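Local structure of auracyanin A (Chloroflexus aurantiacus, 2AAN) at residues A[44-49]-A[108-113]; A[52-57]-A[102-107]; A[59-64]-A[92-97]. The protein binds a single copper ion as a blue copper protein and probably serves as an electron acceptor for the membrane-bound alternative complex III. All blocks are in the same frame, centred on the assembly; numbering follows the deposited sequence.

Contact 1. Residues A[44-49]-A[108-113]; sequences TVTIRF and EVTFTA
Val45 and Phe111 face each other as a hydrogen-bonded antiparallel pair, and so do Ile47 and Val109 two residues along. Each pair closes a ring of two backbone bonds. Val45 N reaches Phe111 O at 2.9 Å in a nearly straight bond, its N-H...O angle 174°. The bond from Ile47 N to Val109 O is more bent, at 153°. Between the rings, CA-H...O contacts such as Thr110 CA to Val45 O (3.2 Å) add weaker cohesion.

The apolar interactions lie on the face carrying Val45, Ile47, Val109 and Phe111. With chi1 at 66°, Phe111 CG sits between its own N and carbonyl carbon, and the ring lies alongside Val45. Val45 CB stands over the rim of one ring face, 4.2 Å from the centroid, in a CH-pi contact, while Ile47 CG1 meets Phe111 CE2 at the ring edge (3.7 Å). Were the ring cut back to an alanine here, Val45 CB would lose its CH-pi partner and Ile47 CG1 the edge it touches, which is likely to open a gap on this face.

Polar interactions occupy the other face. Thr46 OG1 and Thr110 OG1 share a hydrogen bond of 2.8 Å, and beside it the methyls Thr44 CG2 and Thr110 CG2 touch. Glu108 OE1 comes to the edge of the Arg48 guanidinium, where NH1 makes a long, weak salt bridge of 3.4 Å; the carboxylate and guanidinium planes are almost perpendicular. Short hydroxyl and backbone bonds thus fix the register, apolar packing fills the face that carries Val45 and Phe111, and the exposed ion pair probably contributes little directional grip.

Contact 2. Residues A[52-57]-A[102-107]; sequences NSAVQQ and NGNETV
Ser53 O accepts a hydrogen bond from the backbone N-H of Asn104, joining two loops at the copper end of the cupredoxin fold: an ST turn in 52-57 and a type II beta turn running from Asn102 to Glu105. In the first, Ser53 OG accepts from Val55 N at 3.0 Å, and the same hydroxyl bonds to Glu28. In the second, Glu105 N returns to Asn102 O, and Glu105 OE1 takes Asn102 N at 2.8 Å from the anti side of the carboxylate.

The side chain of Asn104 lies across the Ser53-Ala54 peptide. Its chi1 of -62° sets CG opposite the carbonyl carbon, so that the amide leaves CB heading for the neighbouring loop. CG comes 3.9 Å from Ala54 CA. There the amide divides: OD1 rests against the CA and CB of Ala54, while ND2 lies 3.7 Å from Ser53 O. Gly103 CA lies 3.3 Å from Ser53 O, and a side chain on it would collide with Ala54 O. Gln56, whose CB points away from 102-107, touches the copper ligand His128. The cross-loop bond itself, Asn104 N to Ser53 O, measures 2.8 Å, its donor tilted 25° from the carbonyl plane.

Contact 3. Residues A[59-64]-A[92-97]; sequences NWILVK and SNIIAE
Leu62 meets two successive residues of the facing strand, Ile95 and Ala96, in a classic beta bulge. Its carbonyl oxygen takes Ile95 N at 2.8 Å and, much more weakly, Ala96 N at 3.5 Å; in return Leu62 N donates to Ala96 O.

The close packing centres on this bulge. Chi1 of -177° carries Leu62 CG away from its own N, and CD2 crosses over the branch of Ile95 to touch CG2 at 3.9 Å, while Leu62 CB lies near the methyl of Ala96. Beyond them Phe111 covers both Leu62 and Ala96. On the opposite face Ile61 spreads its two branches: CD1 runs alongside Glu97 and reaches its CB at 3.7 Å, and CG2 meets Ile94 CG2 at 4.1 Å. Ile73 of helix 67-80 covers Val63 and Ile94 on this side.

Toward Lys64 the contact opens to solvent. Lys64 N still donates to Asn93 O (2.8 Å), but from above the carbonyl plane, 43° out of it. The exposed lysine crosses the Asn93 side chain at about a right angle; its CB and CD merely graze OD1, and the bend at chi4 ends a chain that leads away. The Glu97 carboxylate likewise turns from Ile61 to a salt bridge with Lys91.

Here the bulge shifts the register of an antiparallel edge pair in one sheet of the cupredoxin beta sandwich, with 94-97 outermost and 61-63 following shortly after the copper ligand His58.

How the contacts relate
The three contacts illustrate how one beta sandwich varies its chemistry with depth. Contacts 1 and 3 are partly buried antiparallel pairings in different sheets, and they meet in the core, where Ile47 CG1 packs on Trp60 CH2 and Val109 CB on Glu97 O. Contact 1 keeps a regular register, unlike contact 3. Contact 2 is a surface contact between loops, held across them by a backbone hydrogen bond, with the Asn104 amide packed beside it and little apolar packing. It shares strand 106-112 with contact 1, and Phe49 N probably bonds to Val107 O where they join. Contact 2 also lies nearest the copper, with Gln56 about 6 Å from the ion by its side chain.

Contact 1. Residues A[44-49]-A[108-113]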
# COMPACT_ATOMS: atom_id res chain seq x y z
N THR A 44 -7.81 9.39 11.60
CA THR A 44 -6.68 8.51 11.93
C THR A 44 -7.04 7.08 11.53
O THR A 44 -8.00 6.48 12.07
CB THR A 44 -6.27 8.55 13.44
OG1 THR A 44 -5.94 9.89 13.81
CG2 THR A 44 -5.04 7.68 13.70
N VAL A 45 -6.28 6.56 10.56
CA VAL A 45 -6.45 5.25 9.96
C VAL A 45 -5.21 4.40 10.25
O VAL A 45 -4.08 4.84 9.99
CB VAL A 45 -6.57 5.33 8.40
CG1 VAL A 45 -6.86 3.89 7.80
CG2 VAL A 45 -7.62 6.33 7.99
N THR A 46 -5.41 3.25 10.88
CA THR A 46 -4.39 2.24 11.00
C THR A 46 -4.73 1.15 9.97
O THR A 46 -5.79 0.54 10.03
CB THR A 46 -4.27 1.65 12.44
OG1 THR A 46 -3.94 2.70 13.38
CG2 THR A 46 -3.18 0.56 12.48
N ILE A 47 -3.86 0.96 9.00
CA ILE A 47 -3.95 -0.18 8.09
C ILE A 47 -3.18 -1.34 8.71
O ILE A 47 -2.01 -1.21 9.07
CB ILE A 47 -3.38 0.16 6.68
CG1 ILE A 47 -4.22 1.27 6.02
CG2 ILE A 47 -3.27 -1.11 5.83
CD1 ILE A 47 -5.51 0.82 5.48
N ARG A 48 -3.89 -2.42 8.94
CA ARG A 48 -3.31 -3.65 9.41
C ARG A 48 -3.32 -4.62 8.23
O ARG A 48 -4.34 -5.16 7.86
CB ARG A 48 -4.11 -4.17 10.59
CG ARG A 48 -3.53 -5.42 11.24
CD ARG A 48 -4.31 -5.80 12.51
NE ARG A 48 -3.92 -7.11 13.01
CZ ARG A 48 -2.85 -7.36 13.77
NH1 ARG A 48 -2.03 -6.37 14.16
NH2 ARG A 48 -2.59 -8.61 14.15
N PHE A 49 -2.15 -4.79 7.63
CA PHE A 49 -1.99 -5.55 6.42
C PHE A 49 -1.47 -6.91 6.76
O PHE A 49 -0.41 -7.05 7.33
CB PHE A 49 -1.04 -4.82 5.51
CG PHE A 49 -0.73 -5.54 4.24
CD1 PHE A 49 -1.72 -6.01 3.43
CD2 PHE A 49 0.60 -5.73 3.85
CE1 PHE A 49 -1.44 -6.64 2.23
CE2 PHE A 49 0.89 -6.38 2.66
CZ PHE A 49 -0.16 -6.87 1.85
N GLU A 108 1.64 -2.99 10.21
CA GLU A 108 0.70 -1.88 10.37
C GLU A 108 1.31 -0.60 9.96
O GLU A 108 2.49 -0.36 10.16
CB GLU A 108 0.25 -1.70 11.84
CG GLU A 108 -0.50 -2.90 12.42
CD GLU A 108 -1.13 -2.59 13.79
OE1 GLU A 108 -2.31 -3.01 13.99
OE2 GLU A 108 -0.46 -1.96 14.65
N VAL A 109 0.48 0.26 9.42
CA VAL A 109 0.82 1.68 9.27
C VAL A 109 -0.33 2.56 9.71
O VAL A 109 -1.45 2.35 9.28
CB VAL A 109 1.22 2.03 7.81
CG1 VAL A 109 0.29 1.39 6.82
CG2 VAL A 109 1.22 3.56 7.62
N THR A 110 -0.06 3.52 10.60
CA THR A 110 -1.06 4.51 11.01
C THR A 110 -0.77 5.83 10.32
O THR A 110 0.38 6.30 10.30
CB THR A 110 -1.03 4.71 12.56
OG1 THR A 110 -1.25 3.45 13.21
CG2 THR A 110 -2.07 5.68 13.02
N PHE A 111 -1.80 6.43 9.71
CA PHE A 111 -1.64 7.72 9.04
C PHE A 111 -2.91 8.55 9.20
O PHE A 111 -3.95 8.06 9.58
CB PHE A 111 -1.29 7.54 7.56
CG PHE A 111 -2.40 6.91 6.73
CD1 PHE A 111 -3.24 7.68 5.94
CD2 PHE A 111 -2.56 5.53 6.69
CE1 PHE A 111 -4.23 7.12 5.17
CE2 PHE A 111 -3.55 4.95 5.91
CZ PHE A 111 -4.38 5.74 5.16
N THR A 112 -2.76 9.85 8.99
CA THR A 112 -3.88 10.76 8.92
C THR A 112 -4.38 10.77 7.49
O THR A 112 -3.61 11.05 6.56
CB THR A 112 -3.46 12.18 9.29
OG1 THR A 112 -3.01 12.21 10.66
CG2 THR A 112 -4.64 13.16 9.11
N ALA A 113 -5.66 10.51 7.29
CA ALA A 113 -6.18 10.41 5.93
C ALA A 113 -6.01 11.73 5.24
O ALA A 113 -6.21 12.78 5.88
CB ALA A 113 -7.62 10.05 5.93

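Contact 2. Residues A[52-57]-A[102-107]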
# COMPACT_ATOMS: atom_id res chain seq x y z
N ASN A 52 -1.22 -13.01 3.60
CA ASN A 52 -1.81 -14.35 3.62
C ASN A 52 -1.06 -15.36 2.76
O ASN A 52 -1.55 -16.45 2.51
CB ASN A 52 -3.27 -14.26 3.19
CG ASN A 52 -4.11 -13.53 4.21
OD1 ASN A 52 -4.13 -13.94 5.36
ND2 ASN A 52 -4.80 -12.46 3.80
N SER A 53 0.10 -14.97 2.26
CA SER A 53 0.97 -15.91 1.54
C SER A 53 2.17 -16.23 2.43
O SER A 53 2.66 -15.37 3.18
CB SER A 53 1.48 -15.29 0.24
OG SER A 53 2.47 -16.11 -0.38
N ALA A 54 2.64 -17.46 2.29
CA ALA A 54 3.81 -17.94 3.00
C ALA A 54 5.06 -17.64 2.18
O ALA A 54 6.16 -17.73 2.68
CB ALA A 54 3.68 -19.44 3.22
N VAL A 55 4.89 -17.25 0.91
CA VAL A 55 6.01 -17.24 -0.05
C VAL A 55 6.15 -15.94 -0.87
O VAL A 55 6.93 -15.87 -1.83
CB VAL A 55 5.89 -18.46 -0.99
CG1 VAL A 55 5.88 -19.76 -0.17
CG2 VAL A 55 4.62 -18.38 -1.86
N GLN A 56 5.42 -14.91 -0.49
CA GLN A 56 5.50 -13.65 -1.16
C GLN A 56 5.85 -12.69 -0.06
O GLN A 56 5.53 -12.96 1.12
CB GLN A 56 4.17 -13.32 -1.75
CG GLN A 56 3.75 -14.23 -2.85
CD GLN A 56 4.45 -13.92 -4.15
OE1 GLN A 56 5.19 -12.93 -4.27
NE2 GLN A 56 4.17 -14.73 -5.15
N GLN A 57 6.55 -11.63 -0.45
CA GLN A 57 6.58 -10.40 0.33
C GLN A 57 5.59 -9.46 -0.31
O GLN A 57 5.37 -9.53 -1.49
CB GLN A 57 8.00 -9.76 0.41
CG GLN A 57 8.80 -9.87 -0.85
CD GLN A 57 10.14 -9.24 -0.77
OE1 GLN A 57 10.50 -8.59 0.21
NE2 GLN A 57 10.90 -9.40 -1.84
N ASN A 102 6.87 -9.88 5.22
CA ASN A 102 7.33 -11.19 4.79
C ASN A 102 6.24 -12.21 4.89
O ASN A 102 5.12 -11.90 5.33
CB ASN A 102 8.56 -11.59 5.61
CG ASN A 102 9.76 -10.72 5.28
OD1 ASN A 102 9.91 -10.24 4.16
ND2 ASN A 102 10.62 -10.51 6.25
N GLY A 103 6.54 -13.43 4.47
CA GLY A 103 5.57 -14.53 4.51
C GLY A 103 4.82 -14.65 5.84
O GLY A 103 5.43 -14.64 6.90
N ASN A 104 3.49 -14.73 5.76
CA ASN A 104 2.61 -14.88 6.92
C ASN A 104 2.70 -13.76 7.96
O ASN A 104 2.19 -13.90 9.05
CB ASN A 104 2.80 -16.25 7.57
CG ASN A 104 2.46 -17.39 6.63
OD1 ASN A 104 3.23 -18.32 6.46
ND2 ASN A 104 1.29 -17.31 6.01
N GLU A 105 3.28 -12.62 7.61
CA GLU A 105 3.49 -11.54 8.55
C GLU A 105 2.36 -10.51 8.49
O GLU A 105 1.83 -10.23 7.43
CB GLU A 105 4.83 -10.86 8.26
CG GLU A 105 5.22 -9.77 9.24
CD GLU A 105 6.64 -9.18 9.01
OE1 GLU A 105 7.33 -9.52 8.00
OE2 GLU A 105 7.05 -8.36 9.88
N THR A 106 2.03 -9.93 9.64
CA THR A 106 1.12 -8.79 9.69
C THR A 106 1.89 -7.55 10.07
O THR A 106 2.62 -7.56 11.03
CB THR A 106 -0.04 -9.00 10.68
OG1 THR A 106 -0.86 -10.08 10.22
CG2 THR A 106 -0.93 -7.76 10.80
N VAL A 107 1.66 -6.48 9.33
CA VAL A 107 2.31 -5.22 9.56
C VAL A 107 1.25 -4.13 9.67
O VAL A 107 0.10 -4.32 9.29
CB VAL A 107 3.32 -4.89 8.47
CG1 VAL A 107 4.36 -6.01 8.35
CG2 VAL A 107 2.65 -4.66 7.13

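Contact 3. Residues A[59-64]-A[92-97]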
# COMPACT_ATOMS: atom_id res chain seq x y z
N ASN A 59 3.85 -5.18 0.28
CA ASN A 59 3.60 -3.99 1.08
C ASN A 59 2.32 -3.31 0.64
O ASN A 59 1.63 -3.77 -0.27
CB ASN A 59 4.83 -3.05 1.09
CG ASN A 59 5.27 -2.60 -0.28
OD1 ASN A 59 4.49 -2.60 -1.20
ND2 ASN A 59 6.55 -2.21 -0.43
N TRP A 60 1.97 -2.25 1.36
CA TRP A 60 0.76 -1.43 1.08
C TRP A 60 1.24 -0.01 1.13
O TRP A 60 1.62 0.45 2.20
CB TRP A 60 -0.31 -1.65 2.14
CG TRP A 60 -1.59 -0.91 1.91
CD1 TRP A 60 -2.70 -1.40 1.32
CD2 TRP A 60 -1.92 0.41 2.36
NE1 TRP A 60 -3.69 -0.43 1.27
CE2 TRP A 60 -3.25 0.68 1.93
CE3 TRP A 60 -1.22 1.41 3.02
CZ2 TRP A 60 -3.87 1.91 2.15
CZ3 TRP A 60 -1.85 2.62 3.25
CH2 TRP A 60 -3.17 2.85 2.84
N ILE A 61 1.27 0.63 -0.03
CA ILE A 61 1.77 1.98 -0.18
C ILE A 61 0.68 2.87 -0.77
O ILE A 61 0.15 2.60 -1.85
CB ILE A 61 3.00 2.01 -1.12
CG1 ILE A 61 4.06 0.95 -0.73
CG2 ILE A 61 3.61 3.40 -1.22
CD1 ILE A 61 4.66 1.01 0.67
N LEU A 62 0.37 3.94 -0.06
CA LEU A 62 -0.62 4.91 -0.49
C LEU A 62 0.04 6.04 -1.20
O LEU A 62 0.88 6.73 -0.63
CB LEU A 62 -1.36 5.47 0.71
CG LEU A 62 -2.50 6.45 0.47
CD1 LEU A 62 -3.60 5.82 -0.37
CD2 LEU A 62 -3.06 6.85 1.78
N VAL A 63 -0.33 6.25 -2.45
CA VAL A 63 0.40 7.21 -3.24
C VAL A 63 -0.48 8.34 -3.68
O VAL A 63 -1.72 8.24 -3.65
CB VAL A 63 1.08 6.58 -4.43
CG1 VAL A 63 2.01 5.46 -3.98
CG2 VAL A 63 0.06 6.10 -5.37
N LYS A 64 0.20 9.40 -4.12
CA LYS A 64 -0.38 10.60 -4.66
C LYS A 64 -0.17 10.52 -6.17
O LYS A 64 0.93 10.21 -6.63
CB LYS A 64 0.37 11.79 -4.04
CG LYS A 64 -0.26 13.14 -4.13
CD LYS A 64 0.58 14.22 -3.38
CE LYS A 64 -0.06 15.63 -3.50
NZ LYS A 64 0.29 16.33 -4.77
N SER A 92 7.83 12.52 -1.99
CA SER A 92 6.94 13.59 -2.43
C SER A 92 5.53 13.07 -2.80
O SER A 92 4.54 13.70 -2.51
CB SER A 92 7.57 14.38 -3.59
OG SER A 92 8.85 14.92 -3.24
N ASN A 93 5.45 11.89 -3.38
CA ASN A 93 4.17 11.34 -3.81
C ASN A 93 3.77 10.07 -3.05
O ASN A 93 2.98 9.27 -3.54
CB ASN A 93 4.24 11.06 -5.32
CG ASN A 93 4.28 12.33 -6.14
OD1 ASN A 93 3.39 13.14 -6.03
ND2 ASN A 93 5.30 12.49 -6.95
N ILE A 94 4.33 9.88 -1.87
CA ILE A 94 4.00 8.79 -1.00
C ILE A 94 3.37 9.41 0.23
O ILE A 94 4.00 10.24 0.94
CB ILE A 94 5.24 7.91 -0.71
CG1 ILE A 94 5.69 7.22 -2.01
CG2 ILE A 94 4.98 6.88 0.36
CD1 ILE A 94 7.10 6.65 -1.96
N ILE A 95 2.14 8.99 0.52
CA ILE A 95 1.40 9.49 1.67
C ILE A 95 1.66 8.64 2.90
O ILE A 95 1.80 9.17 4.02
CB ILE A 95 -0.11 9.54 1.37
CG1 ILE A 95 -0.37 10.54 0.23
CG2 ILE A 95 -0.86 9.96 2.60
CD1 ILE A 95 -1.75 10.48 -0.35
N ALA A 96 1.68 7.33 2.70
CA ALA A 96 1.93 6.41 3.80
C ALA A 96 2.52 5.12 3.26
O ALA A 96 2.24 4.76 2.10
CB ALA A 96 0.63 6.16 4.56
N GLU A 97 3.36 4.46 4.08
CA GLU A 97 4.00 3.20 3.72
C GLU A 97 3.87 2.18 4.82
O GLU A 97 4.35 2.41 5.94
CB GLU A 97 5.51 3.34 3.48
CG GLU A 97 6.01 4.38 2.58
CD GLU A 97 7.54 4.58 2.73
OE1 GLU A 97 8.20 3.78 3.44
OE2 GLU A 97 8.07 5.52 2.14